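Local coordinates for protein aspartate-semialdehyde dehydrogenase (Thermus thermophilus, PDB 2YV3) that probably catalyses the NADPH-dependent reductive dephosphorylation of L-aspartyl-4-phosphate to L-aspartate-semialdehyde, a shared step in lysine, methionine and threonine biosynthesis, at residues N122-T127 and T204-K209; F189-H194 and T228-P233; R275-L280 and F306-Q311. All blocks are in the same frame, centred on the assembly; numbering follows the deposited sequence.

Contact 1. Residues N122-T127 and T204-K209; sequences NPNCTT and TREEMK
The start of the helix that carries the predicted nucleophile, C125, meets the first turn of helix 205-219 here, with N124 and T126 on one side and E206 and K209 on the other. N124 holds the N-cap position of helix 125-141, and its CA lies 7.3 Å from the CA of K209. Its side chain runs out with CG anti to the backbone N (chi1 -172°) and crosses the lysine chain at about a right angle, with N124 CB 3.7 Å from K209 CE. The carboxylate of E206 stands almost perpendicular to the N124 amide, the two planes being 87° apart.

E206 swings its end toward the nucleophile helix through a bend at chi2. E206 OE2 then lies 3.6 Å from C125 SG and equally far from T126 OG1, which also lies close to Q152 NE2. The other oxygen, OE1, is turned back to its own helix, where K209 NZ forms a salt bridge with E206 OE1 at 3.2 Å, reaching it from above the carboxylate plane, 42° out of it. As in other aspartate-semialdehyde dehydrogenases, the cysteine sits at a helix start in the predicted catalytic pocket: C125 and T126 also pack on H238, the predicted proton acceptor, and K209 lies beside R96, a predicted phosphate-binding residue, so the two cations probably line a pocket for an anion.

The beginning of helix 205-219 is closed by a capping box, in which E207 N donates to T204 OG1 at 3.2 Å and T204 N donates to E207 OE1. The same E207 carboxylate makes a salt bridge to R292 of the second subunit. Further along, T127 OG1 approaches K209 O to 3.7 Å, while its hydrogen bond goes to E213.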
ATOM      1  N   ASN A 122      -6.798  25.150  -2.944  1.00 28.73           N
ATOM      2  CA  ASN A 122      -7.416  23.892  -2.534  1.00 29.09           C
ATOM      3  C   ASN A 122      -6.233  22.917  -2.390  1.00 32.79           C
ATOM      4  O   ASN A 122      -5.383  22.805  -3.286  1.00 27.48           O
ATOM      5  CB  ASN A 122      -8.380  23.430  -3.633  1.00 39.10           C
ATOM      6  CG  ASN A 122      -9.266  22.291  -3.204  1.00 23.98           C
ATOM      7  OD1 ASN A 122      -9.948  22.377  -2.196  1.00 34.93           O
ATOM      8  ND2 ASN A 122      -9.276  21.219  -3.986  1.00 24.88           N
ATOM      9  N   PRO A 123      -6.155  22.220  -1.250  1.00 27.94           N
ATOM     10  CA  PRO A 123      -5.098  21.252  -0.927  1.00 24.00           C
ATOM     11  C   PRO A 123      -5.048  20.022  -1.809  1.00 20.97           C
ATOM     12  O   PRO A 123      -5.996  19.735  -2.522  1.00 16.97           O
ATOM     13  CB  PRO A 123      -5.389  20.906   0.535  1.00 31.52           C
ATOM     14  CG  PRO A 123      -6.869  21.039   0.623  1.00 31.17           C
ATOM     15  CD  PRO A 123      -7.123  22.326  -0.145  1.00 29.50           C
ATOM     16  N   ASN A 124      -3.934  19.291  -1.745  1.00 22.59           N
ATOM     17  CA  ASN A 124      -3.779  18.089  -2.552  1.00 11.05           C
ATOM     18  C   ASN A 124      -4.773  17.055  -2.097  1.00 15.30           C
ATOM     19  O   ASN A 124      -5.418  17.232  -1.080  1.00 27.06           O
ATOM     20  CB  ASN A 124      -2.382  17.501  -2.430  1.00 10.49           C
ATOM     21  CG  ASN A 124      -2.153  16.359  -3.410  1.00 27.33           C
ATOM     22  OD1 ASN A 124      -1.718  15.266  -3.032  1.00 34.27           O
ATOM     23  ND2 ASN A 124      -2.442  16.616  -4.688  1.00 27.38           N
ATOM     24  N   CYS A 125      -4.896  15.972  -2.846  1.00 18.74           N
ATOM     25  CA  CYS A 125      -5.822  14.917  -2.478  1.00 21.82           C
ATOM     26  C   CYS A 125      -5.316  14.245  -1.206  1.00 18.57           C
ATOM     27  O   CYS A 125      -5.902  14.369  -0.124  1.00 15.87           O
ATOM     28  CB  CYS A 125      -5.900  13.890  -3.606  1.00 17.70           C
ATOM     29  SG  CYS A 125      -4.243  13.329  -4.155  1.00 38.91           S
ATOM     30  N   THR A 126      -4.203  13.540  -1.371  1.00 21.25           N
ATOM     31  CA  THR A 126      -3.559  12.799  -0.307  1.00 25.59           C
ATOM     32  C   THR A 126      -3.440  13.575   1.003  1.00 24.99           C
ATOM     33  O   THR A 126      -3.468  12.964   2.074  1.00 14.93           O
ATOM     34  CB  THR A 126      -2.152  12.351  -0.750  1.00 27.79           C
ATOM     35  OG1 THR A 126      -2.246  11.600  -1.962  1.00 41.07           O
ATOM     36  CG2 THR A 126      -1.520  11.470   0.293  1.00 45.67           C
ATOM     37  N   THR A 127      -3.309  14.905   0.910  1.00 17.92           N
ATOM     38  CA  THR A 127      -3.163  15.772   2.084  1.00 13.95           C
ATOM     39  C   THR A 127      -4.477  16.086   2.787  1.00 18.19           C
ATOM     40  O   THR A 127      -4.554  16.066   4.012  1.00  4.89           O
ATOM     41  CB  THR A 127      -2.489  17.122   1.721  1.00 22.88           C
ATOM     42  OG1 THR A 127      -1.098  16.921   1.434  1.00 17.07           O
ATOM     43  CG2 THR A 127      -2.607  18.090   2.870  1.00 14.07           C
ATOM     44  N   THR A 204       9.019  12.157  -4.643  1.00 25.68           N
ATOM     45  CA  THR A 204       8.298  12.623  -5.822  1.00 28.21           C
ATOM     46  C   THR A 204       7.519  13.864  -5.408  1.00 25.99           C
ATOM     47  O   THR A 204       7.305  14.093  -4.215  1.00 30.64           O
ATOM     48  CB  THR A 204       7.311  11.544  -6.352  1.00 29.67           C
ATOM     49  OG1 THR A 204       6.184  11.430  -5.469  1.00 16.29           O
ATOM     50  CG2 THR A 204       8.020  10.191  -6.465  1.00 18.65           C
ATOM     51  N   ARG A 205       7.108  14.667  -6.381  1.00 28.15           N
ATOM     52  CA  ARG A 205       6.358  15.881  -6.075  1.00 28.15           C
ATOM     53  C   ARG A 205       5.153  15.522  -5.226  1.00 23.15           C
ATOM     54  O   ARG A 205       4.784  16.268  -4.339  1.00 32.78           O
ATOM     55  CB  ARG A 205       5.912  16.591  -7.366  1.00 40.43           C
ATOM     56  CG  ARG A 205       4.833  17.661  -7.171  1.00 43.52           C
ATOM     57  CD  ARG A 205       5.242  19.042  -7.708  1.00 51.28           C
ATOM     58  NE  ARG A 205       4.123  19.990  -7.649  1.00 53.43           N
ATOM     59  CZ  ARG A 205       4.208  21.293  -7.920  1.00 48.01           C
ATOM     60  NH1 ARG A 205       5.366  21.832  -8.277  1.00 51.21           N
ATOM     61  NH2 ARG A 205       3.132  22.062  -7.818  1.00 42.61           N
ATOM     62  N   GLU A 206       4.545  14.374  -5.494  1.00 27.29           N
ATOM     63  CA  GLU A 206       3.386  13.941  -4.719  1.00 30.91           C
ATOM     64  C   GLU A 206       3.791  13.764  -3.255  1.00 27.49           C
ATOM     65  O   GLU A 206       3.234  14.393  -2.368  1.00 33.97           O
ATOM     66  CB  GLU A 206       2.848  12.621  -5.265  1.00 35.15           C
ATOM     67  CG  GLU A 206       1.488  12.249  -4.743  1.00 20.96           C
ATOM     68  CD  GLU A 206       0.354  13.013  -5.407  1.00 41.65           C
ATOM     69  OE1 GLU A 206       0.599  13.990  -6.172  1.00 40.26           O
ATOM     70  OE2 GLU A 206      -0.806  12.629  -5.151  1.00 42.38           O
ATOM     71  N   GLU A 207       4.769  12.900  -3.014  1.00 29.89           N
ATOM     72  CA  GLU A 207       5.265  12.657  -1.667  1.00 27.20           C
ATOM     73  C   GLU A 207       5.555  13.976  -0.962  1.00 28.49           C
ATOM     74  O   GLU A 207       5.059  14.216   0.143  1.00 18.58           O
ATOM     75  CB  GLU A 207       6.549  11.815  -1.720  1.00 22.45           C
ATOM     76  CG  GLU A 207       6.312  10.413  -2.218  1.00 27.18           C
ATOM     77  CD  GLU A 207       7.581   9.631  -2.480  1.00 25.48           C
ATOM     78  OE1 GLU A 207       8.354  10.017  -3.377  1.00 41.51           O
ATOM     79  OE2 GLU A 207       7.808   8.622  -1.788  1.00 34.45           O
ATOM     80  N   MET A 208       6.346  14.826  -1.622  1.00 26.68           N
ATOM     81  CA  MET A 208       6.755  16.121  -1.082  1.00 23.77           C
ATOM     82  C   MET A 208       5.645  17.067  -0.650  1.00 29.94           C
ATOM     83  O   MET A 208       5.851  17.945   0.197  1.00 32.07           O
ATOM     84  CB  MET A 208       7.680  16.822  -2.071  1.00 25.28           C
ATOM     85  CG  MET A 208       9.103  16.316  -1.962  1.00 19.61           C
ATOM     86  SD  MET A 208       9.461  16.005  -0.213  1.00 27.87           S
ATOM     87  CE  MET A 208       9.597  17.655   0.439  1.00 20.49           C
ATOM     88  N   LYS A 209       4.464  16.864  -1.222  1.00 27.19           N
ATOM     89  CA  LYS A 209       3.298  17.668  -0.915  1.00 16.48           C
ATOM     90  C   LYS A 209       2.768  17.307   0.465  1.00 21.22           C
ATOM     91  O   LYS A 209       2.383  18.196   1.228  1.00 22.27           O
ATOM     92  CB  LYS A 209       2.243  17.442  -1.997  1.00 17.31           C
ATOM     93  CG  LYS A 209       2.713  17.979  -3.337  1.00 15.19           C
ATOM     94  CD  LYS A 209       2.043  17.313  -4.534  1.00 41.70           C
ATOM     95  CE  LYS A 209       0.581  17.715  -4.699  1.00 47.42           C
ATOM     96  NZ  LYS A 209       0.001  17.165  -5.961  1.00 39.39           N
TER

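Contact 2. Residues F189-H194 and T228-P233; sequences FNVIPH and TAVRVP
The flat peptide carbonyl of N190 faces the CD-CG edge of the P233 ring with its oxygen, while the I192 carbonyl receives R231 N from above its plane. R231 N stands 37° out of that plane, 3.1 Å from I192 O on a nearly straight N-H...O line, and V230 CG1 touches the same oxygen. The reciprocal bond, I192 N to R231 O at 3.2 Å, arrives 28° off the carbonyl plane. Together they make I192 and R231 a hydrogen-bonded antiparallel pair, a single bridge between two loops, the second following strand 224-228. V191 CA adds a CA-H...O contact to R231 O at 3.4 Å.

The rings of F189 and H194 find their partners outside the two segments: H194 makes a T-shaped stack with F198, H194 ND1 is hydrogen-bonded to Y276 OH of the second subunit, and F189 meets F172.

Side chains sort onto two faces. On one, V191 CG1 lies 3.6 Å from V232 CG1, the two valines side by side and pointing the same way, and V191 CB rests on V230 CG1. On the other, I192 CD1 lies 3.8 Å from R231 CG, again alongside. R231 leaves the backbone with CG anti to N (chi1 -180°), then bends at chi2 and chi3, which carries its guanidinium away from the 189-194 segment.

V230 and V232 both bond through their backbones to Q152, a predicted substrate-binding residue, as R231 itself is. The chemistry is thus divided along the arginine: its backbone is gripped by two hydrogen bonds and its aliphatic stem lies against isoleucine, an arrangement consistent with presenting the cationic head to the anionic substrate from a fixed base.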
ATOM      1  N   PHE A 189      -3.256  -5.165 -11.764  1.00 19.45           N
ATOM      2  CA  PHE A 189      -2.601  -6.143 -10.895  1.00 13.65           C
ATOM      3  C   PHE A 189      -1.162  -5.782 -10.588  1.00 12.08           C
ATOM      4  O   PHE A 189      -0.247  -6.582 -10.750  1.00  8.76           O
ATOM      5  CB  PHE A 189      -2.690  -7.521 -11.537  1.00 15.01           C
ATOM      6  CG  PHE A 189      -4.064  -8.094 -11.495  1.00 12.91           C
ATOM      7  CD1 PHE A 189      -4.608  -8.513 -10.288  1.00 11.50           C
ATOM      8  CD2 PHE A 189      -4.839  -8.161 -12.639  1.00 14.00           C
ATOM      9  CE1 PHE A 189      -5.909  -8.991 -10.224  1.00  7.56           C
ATOM     10  CE2 PHE A 189      -6.144  -8.638 -12.584  1.00 20.48           C
ATOM     11  CZ  PHE A 189      -6.680  -9.053 -11.374  1.00 20.45           C
ATOM     12  N   ASN A 190      -0.954  -4.572 -10.111  1.00 12.95           N
ATOM     13  CA  ASN A 190       0.402  -4.153  -9.840  1.00 21.31           C
ATOM     14  C   ASN A 190       0.431  -2.847  -9.065  1.00 30.60           C
ATOM     15  O   ASN A 190      -0.595  -2.186  -8.909  1.00 38.43           O
ATOM     16  CB  ASN A 190       1.112  -3.984 -11.177  1.00 20.74           C
ATOM     17  CG  ASN A 190       2.528  -3.508 -11.026  1.00 28.89           C
ATOM     18  OD1 ASN A 190       3.293  -4.057 -10.243  1.00 22.40           O
ATOM     19  ND2 ASN A 190       2.893  -2.482 -11.790  1.00 34.10           N
ATOM     20  N   VAL A 191       1.591  -2.463  -8.558  1.00 19.68           N
ATOM     21  CA  VAL A 191       1.645  -1.194  -7.865  1.00 20.29           C
ATOM     22  C   VAL A 191       2.865  -0.453  -8.379  1.00 20.28           C
ATOM     23  O   VAL A 191       3.884  -1.072  -8.685  1.00 23.44           O
ATOM     24  CB  VAL A 191       1.659  -1.380  -6.307  1.00 22.32           C
ATOM     25  CG1 VAL A 191       0.379  -2.067  -5.880  1.00  1.00           C
ATOM     26  CG2 VAL A 191       2.891  -2.172  -5.844  1.00 20.27           C
ATOM     27  N   ILE A 192       2.745   0.867  -8.494  1.00 15.76           N
ATOM     28  CA  ILE A 192       3.818   1.715  -9.025  1.00  9.57           C
ATOM     29  C   ILE A 192       4.299   2.630  -7.919  1.00 12.38           C
ATOM     30  O   ILE A 192       3.608   3.574  -7.573  1.00 20.76           O
ATOM     31  CB  ILE A 192       3.284   2.614 -10.190  1.00  7.21           C
ATOM     32  CG1 ILE A 192       2.488   1.773 -11.179  1.00  2.71           C
ATOM     33  CG2 ILE A 192       4.428   3.235 -10.963  1.00 10.28           C
ATOM     34  CD1 ILE A 192       1.432   2.530 -11.860  1.00 10.67           C
ATOM     35  N   PRO A 193       5.485   2.369  -7.345  1.00 19.06           N
ATOM     36  CA  PRO A 193       5.973   3.244  -6.273  1.00 17.48           C
ATOM     37  C   PRO A 193       6.426   4.565  -6.908  1.00 21.82           C
ATOM     38  O   PRO A 193       7.507   5.077  -6.652  1.00 11.80           O
ATOM     39  CB  PRO A 193       7.119   2.437  -5.685  1.00  9.31           C
ATOM     40  CG  PRO A 193       7.671   1.768  -6.891  1.00 14.71           C
ATOM     41  CD  PRO A 193       6.456   1.297  -7.622  1.00  9.73           C
ATOM     42  N   HIS A 194       5.558   5.112  -7.741  1.00 21.13           N
ATOM     43  CA  HIS A 194       5.868   6.330  -8.443  1.00 29.12           C
ATOM     44  C   HIS A 194       4.598   7.112  -8.773  1.00 30.82           C
ATOM     45  O   HIS A 194       3.839   6.735  -9.653  1.00 37.28           O
ATOM     46  CB  HIS A 194       6.631   5.954  -9.718  1.00 32.54           C
ATOM     47  CG  HIS A 194       7.091   7.124 -10.533  1.00 30.21           C
ATOM     48  ND1 HIS A 194       7.864   6.975 -11.664  1.00 32.31           N
ATOM     49  CD2 HIS A 194       6.858   8.452 -10.408  1.00 21.41           C
ATOM     50  CE1 HIS A 194       8.084   8.161 -12.203  1.00 34.51           C
ATOM     51  NE2 HIS A 194       7.485   9.074 -11.460  1.00 26.97           N
ATOM     52  N   THR A 228       5.599   7.733   1.232  1.00 16.20           N
ATOM     53  CA  THR A 228       5.860   6.992  -0.000  1.00 18.28           C
ATOM     54  C   THR A 228       4.552   6.907  -0.758  1.00 18.11           C
ATOM     55  O   THR A 228       3.668   6.160  -0.360  1.00 17.48           O
ATOM     56  CB  THR A 228       6.312   5.527   0.246  1.00 26.62           C
ATOM     57  OG1 THR A 228       7.484   5.502   1.061  1.00 18.03           O
ATOM     58  CG2 THR A 228       6.617   4.827  -1.112  1.00 31.51           C
ATOM     59  N   ALA A 229       4.431   7.651  -1.850  1.00  8.14           N
ATOM     60  CA  ALA A 229       3.212   7.628  -2.635  1.00 17.24           C
ATOM     61  C   ALA A 229       3.199   6.416  -3.553  1.00 17.07           C
ATOM     62  O   ALA A 229       4.085   6.260  -4.394  1.00 26.42           O
ATOM     63  CB  ALA A 229       3.086   8.922  -3.464  1.00 13.51           C
ATOM     64  N   VAL A 230       2.212   5.542  -3.396  1.00 17.24           N
ATOM     65  CA  VAL A 230       2.146   4.385  -4.274  1.00 17.86           C
ATOM     66  C   VAL A 230       0.792   4.294  -4.946  1.00 20.33           C
ATOM     67  O   VAL A 230      -0.239   4.487  -4.309  1.00 25.95           O
ATOM     68  CB  VAL A 230       2.461   3.090  -3.537  1.00  7.84           C
ATOM     69  CG1 VAL A 230       2.531   1.928  -4.548  1.00 18.28           C
ATOM     70  CG2 VAL A 230       3.782   3.243  -2.785  1.00 12.15           C
ATOM     71  N   ARG A 231       0.824   4.041  -6.251  1.00 14.57           N
ATOM     72  CA  ARG A 231      -0.362   3.943  -7.093  1.00 22.25           C
ATOM     73  C   ARG A 231      -0.823   2.488  -7.019  1.00 22.00           C
ATOM     74  O   ARG A 231       0.017   1.598  -6.983  1.00 32.27           O
ATOM     75  CB  ARG A 231       0.029   4.325  -8.537  1.00 23.78           C
ATOM     76  CG  ARG A 231      -1.081   4.293  -9.591  1.00 20.84           C
ATOM     77  CD  ARG A 231      -2.094   5.433  -9.439  1.00 23.43           C
ATOM     78  NE  ARG A 231      -1.693   6.706 -10.032  1.00  9.80           N
ATOM     79  CZ  ARG A 231      -2.013   7.888  -9.499  1.00 21.62           C
ATOM     80  NH1 ARG A 231      -2.715   7.928  -8.374  1.00 12.15           N
ATOM     81  NH2 ARG A 231      -1.663   9.031 -10.083  1.00  8.50           N
ATOM     82  N   VAL A 232      -2.129   2.231  -6.985  1.00 17.35           N
ATOM     83  CA  VAL A 232      -2.609   0.847  -6.919  1.00 18.09           C
ATOM     84  C   VAL A 232      -3.896   0.659  -7.700  1.00 15.91           C
ATOM     85  O   VAL A 232      -4.570   1.621  -8.043  1.00 18.13           O
ATOM     86  CB  VAL A 232      -2.855   0.382  -5.474  1.00 23.26           C
ATOM     87  CG1 VAL A 232      -1.607   0.632  -4.630  1.00 26.11           C
ATOM     88  CG2 VAL A 232      -4.087   1.096  -4.891  1.00 15.46           C
ATOM     89  N   PRO A 233      -4.259  -0.595  -7.982  1.00 14.46           N
ATOM     90  CA  PRO A 233      -5.482  -0.868  -8.743  1.00 18.53           C
ATOM     91  C   PRO A 233      -6.785  -0.594  -8.008  1.00 19.56           C
ATOM     92  O   PRO A 233      -7.438  -1.499  -7.498  1.00 21.18           O
ATOM     93  CB  PRO A 233      -5.327  -2.340  -9.134  1.00  8.32           C
ATOM     94  CG  PRO A 233      -3.865  -2.545  -9.109  1.00 12.85           C
ATOM     95  CD  PRO A 233      -3.460  -1.816  -7.855  1.00 10.85           C
TER

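Contact 3. Residues R275-L280 and F306-Q311; sequences RYPMPL and FVVGDQ
V308 points its side chain at the backbone of 277-279 and sets its two methyls side by side along it. CG1, anti to the backbone N (chi1 -157°), carries the contact, V308 CG1 reaching P279 N at 3.6 Å; CG2 faces M278 N, though its exact place is uncertain. The P279 ring and the valine cross obliquely, P279 CD standing 4.0 Å from V308 CG1. F306, two residues back on the same face of its strand, turns its ring so that P277 O lies at the edge, near the ring plane, 3.8 Å from F306 CE2. The P277 ring meets it too, with P277 CB 4.1 Å from F306 CD2.

The strand, 302-310, belongs to the mixed sheet of the dimerisation domain, between strands 237-246 and 288-295. F306 and V308 therefore cover one face with the 277-279 segment, whereas V307 points away and packs on I129 of helix 125-141. No hydrogen bond joins the segments; side-chain carbons meet ring carbons and backbone atoms.

At the strand end D310 forms a salt bridge with R236, and Q311, predicted to bind NADP(+), has its OE1 hydrogen-bonded to S155 OG. M278 packs on V191 of the second subunit.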
ATOM      1  N   ARG A 275     -13.874  -4.860  11.111  1.00 21.12           N
ATOM      2  CA  ARG A 275     -14.401  -3.545  10.761  1.00 15.47           C
ATOM      3  C   ARG A 275     -13.369  -2.415  10.773  1.00 17.63           C
ATOM      4  O   ARG A 275     -13.054  -1.871  11.834  1.00 15.08           O
ATOM      5  CB  ARG A 275     -15.557  -3.211  11.697  1.00  1.15           C
ATOM      6  CG  ARG A 275     -16.216  -1.896  11.418  1.00 17.82           C
ATOM      7  CD  ARG A 275     -17.197  -1.574  12.512  1.00 33.27           C
ATOM      8  NE  ARG A 275     -18.310  -2.522  12.507  1.00 51.67           N
ATOM      9  CZ  ARG A 275     -19.156  -2.689  13.517  1.00 58.95           C
ATOM     10  NH1 ARG A 275     -19.025  -1.968  14.638  1.00 58.29           N
ATOM     11  NH2 ARG A 275     -20.140  -3.567  13.394  1.00 60.07           N
ATOM     12  N   TYR A 276     -12.894  -2.053   9.576  1.00 11.57           N
ATOM     13  CA  TYR A 276     -11.882  -1.016   9.368  1.00  7.97           C
ATOM     14  C   TYR A 276     -12.096  -0.223   8.039  1.00 20.31           C
ATOM     15  O   TYR A 276     -12.933  -0.581   7.203  1.00 11.06           O
ATOM     16  CB  TYR A 276     -10.509  -1.698   9.391  1.00  9.45           C
ATOM     17  CG  TYR A 276     -10.577  -3.123   8.873  1.00 13.06           C
ATOM     18  CD1 TYR A 276     -10.753  -3.372   7.518  1.00 19.83           C
ATOM     19  CD2 TYR A 276     -10.624  -4.217   9.750  1.00 19.57           C
ATOM     20  CE1 TYR A 276     -10.995  -4.657   7.040  1.00 21.59           C
ATOM     21  CE2 TYR A 276     -10.870  -5.521   9.275  1.00  8.69           C
ATOM     22  CZ  TYR A 276     -11.066  -5.718   7.918  1.00 13.59           C
ATOM     23  OH  TYR A 276     -11.441  -6.934   7.417  1.00 23.70           O
ATOM     24  N   PRO A 277     -11.337   0.876   7.832  1.00 22.24           N
ATOM     25  CA  PRO A 277     -11.475   1.675   6.611  1.00 18.60           C
ATOM     26  C   PRO A 277     -11.114   0.931   5.321  1.00 25.21           C
ATOM     27  O   PRO A 277     -10.165   0.142   5.282  1.00 30.40           O
ATOM     28  CB  PRO A 277     -10.536   2.849   6.870  1.00 18.48           C
ATOM     29  CG  PRO A 277     -10.577   3.006   8.314  1.00 16.28           C
ATOM     30  CD  PRO A 277     -10.438   1.566   8.771  1.00 21.58           C
ATOM     31  N   MET A 278     -11.866   1.199   4.260  1.00 19.96           N
ATOM     32  CA  MET A 278     -11.630   0.551   2.985  1.00 16.67           C
ATOM     33  C   MET A 278     -12.197   1.332   1.797  1.00 20.26           C
ATOM     34  O   MET A 278     -13.305   1.869   1.853  1.00 21.72           O
ATOM     35  CB  MET A 278     -12.252  -0.839   2.977  1.00  6.20           C
ATOM     36  CG  MET A 278     -11.545  -1.872   3.780  1.00  2.80           C
ATOM     37  SD  MET A 278     -12.166  -3.555   3.387  1.00 22.12           S
ATOM     38  CE  MET A 278     -13.969  -3.260   3.189  1.00 13.84           C
ATOM     39  N   PRO A 279     -11.442   1.402   0.695  1.00 20.94           N
ATOM     40  CA  PRO A 279     -11.980   2.135  -0.454  1.00 34.49           C
ATOM     41  C   PRO A 279     -13.357   1.545  -0.834  1.00 34.07           C
ATOM     42  O   PRO A 279     -14.167   2.164  -1.524  1.00 29.40           O
ATOM     43  CB  PRO A 279     -10.903   1.928  -1.536  1.00 33.64           C
ATOM     44  CG  PRO A 279     -10.189   0.688  -1.120  1.00 25.73           C
ATOM     45  CD  PRO A 279     -10.136   0.803   0.386  1.00 18.97           C
ATOM     46  N   LEU A 280     -13.613   0.340  -0.348  1.00 36.43           N
ATOM     47  CA  LEU A 280     -14.869  -0.346  -0.614  1.00 38.87           C
ATOM     48  C   LEU A 280     -16.063   0.470  -0.150  1.00 36.63           C
ATOM     49  O   LEU A 280     -17.093   0.523  -0.817  1.00 37.61           O
ATOM     50  CB  LEU A 280     -14.876  -1.695   0.110  1.00 37.23           C
ATOM     51  CG  LEU A 280     -16.231  -2.393   0.160  1.00 34.89           C
ATOM     52  CD1 LEU A 280     -16.794  -2.494  -1.270  1.00 40.72           C
ATOM     53  CD2 LEU A 280     -16.081  -3.772   0.794  1.00 42.96           C
ATOM     54  N   PHE A 306      -4.988   3.822   9.959  1.00 25.05           N
ATOM     55  CA  PHE A 306      -5.203   3.650   8.522  1.00 15.78           C
ATOM     56  C   PHE A 306      -6.314   4.627   8.165  1.00  7.17           C
ATOM     57  O   PHE A 306      -7.204   4.871   8.956  1.00 10.81           O
ATOM     58  CB  PHE A 306      -5.652   2.212   8.218  1.00 26.62           C
ATOM     59  CG  PHE A 306      -5.562   1.834   6.763  1.00 18.20           C
ATOM     60  CD1 PHE A 306      -4.325   1.694   6.143  1.00 11.83           C
ATOM     61  CD2 PHE A 306      -6.710   1.637   6.010  1.00 27.96           C
ATOM     62  CE1 PHE A 306      -4.227   1.366   4.793  1.00 14.34           C
ATOM     63  CE2 PHE A 306      -6.628   1.305   4.646  1.00 32.09           C
ATOM     64  CZ  PHE A 306      -5.374   1.173   4.042  1.00 22.48           C
ATOM     65  N   VAL A 307      -6.279   5.181   6.969  1.00 11.51           N
ATOM     66  CA  VAL A 307      -7.293   6.151   6.604  1.00 15.01           C
ATOM     67  C   VAL A 307      -7.743   6.038   5.168  1.00 12.98           C
ATOM     68  O   VAL A 307      -6.963   5.723   4.279  1.00 24.54           O
ATOM     69  CB  VAL A 307      -6.772   7.590   6.834  1.00 28.28           C
ATOM     70  CG1 VAL A 307      -7.917   8.575   6.759  1.00 33.97           C
ATOM     71  CG2 VAL A 307      -6.060   7.685   8.197  1.00 34.10           C
ATOM     72  N   VAL A 308      -9.012   6.294   4.929  1.00  7.11           N
ATOM     73  CA  VAL A 308      -9.492   6.239   3.574  1.00 12.38           C
ATOM     74  C   VAL A 308     -10.436   7.413   3.348  1.00 16.90           C
ATOM     75  O   VAL A 308     -11.194   7.794   4.231  1.00 24.74           O
ATOM     76  CB  VAL A 308     -10.193   4.881   3.300  1.00 16.72           C
ATOM     77  CG1 VAL A 308     -10.198   4.565   1.813  1.00 10.64           C
ATOM     78  CG2 VAL A 308      -9.459   3.784   4.030  1.00 22.89           C
ATOM     79  N   GLY A 309     -10.362   8.007   2.169  1.00 20.89           N
ATOM     80  CA  GLY A 309     -11.231   9.122   1.847  1.00 25.85           C
ATOM     81  C   GLY A 309     -11.432   9.092   0.358  1.00 17.40           C
ATOM     82  O   GLY A 309     -10.532   8.682  -0.359  1.00 12.39           O
ATOM     83  N   ASP A 310     -12.604   9.504  -0.108  1.00 18.11           N
ATOM     84  CA  ASP A 310     -12.860   9.494  -1.540  1.00 17.61           C
ATOM     85  C   ASP A 310     -11.955  10.543  -2.151  1.00 18.10           C
ATOM     86  O   ASP A 310     -11.930  11.688  -1.703  1.00 12.93           O
ATOM     87  CB  ASP A 310     -14.320   9.822  -1.851  1.00 13.30           C
ATOM     88  CG  ASP A 310     -14.611   9.785  -3.341  1.00 26.93           C
ATOM     89  OD1 ASP A 310     -15.072   8.738  -3.858  1.00 34.36           O
ATOM     90  OD2 ASP A 310     -14.355  10.807  -4.007  1.00 30.56           O
ATOM     91  N   GLN A 311     -11.216  10.141  -3.179  1.00 20.79           N
ATOM     92  CA  GLN A 311     -10.262  11.019  -3.850  1.00 26.83           C
ATOM     93  C   GLN A 311     -10.875  12.133  -4.720  1.00 28.99           C
ATOM     94  O   GLN A 311     -10.304  13.212  -4.832  1.00 36.19           O
ATOM     95  CB  GLN A 311      -9.302  10.154  -4.663  1.00 33.40           C
ATOM     96  CG  GLN A 311      -8.119  10.880  -5.250  1.00 27.21           C
ATOM     97  CD  GLN A 311      -8.442  11.567  -6.554  1.00 41.47           C
ATOM     98  OE1 GLN A 311      -9.287  11.094  -7.328  1.00 47.12           O
ATOM     99  NE2 GLN A 311      -7.759  12.682  -6.825  1.00 44.82           N
TER

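Contacts 1 and 2 lie 15 Å apart between centres and touch directly, E206 CG packing 3.9 Å from A229 CB, while both border Q152 of the predicted substrate site. Contact 3 is 18 Å from contact 1, centre to centre, yet meets it at the predicted active site, where Q311 NE2 comes to 3.9 Å from C125 CB. The V308 side chain is about 6 Å from that of H238. Within one chain contacts 2 and 3 do not touch, their nearest atoms being about 7 Å apart. They are joined across the dimer, where segment 275-280 of each subunit packs on segment 189-194 of the other.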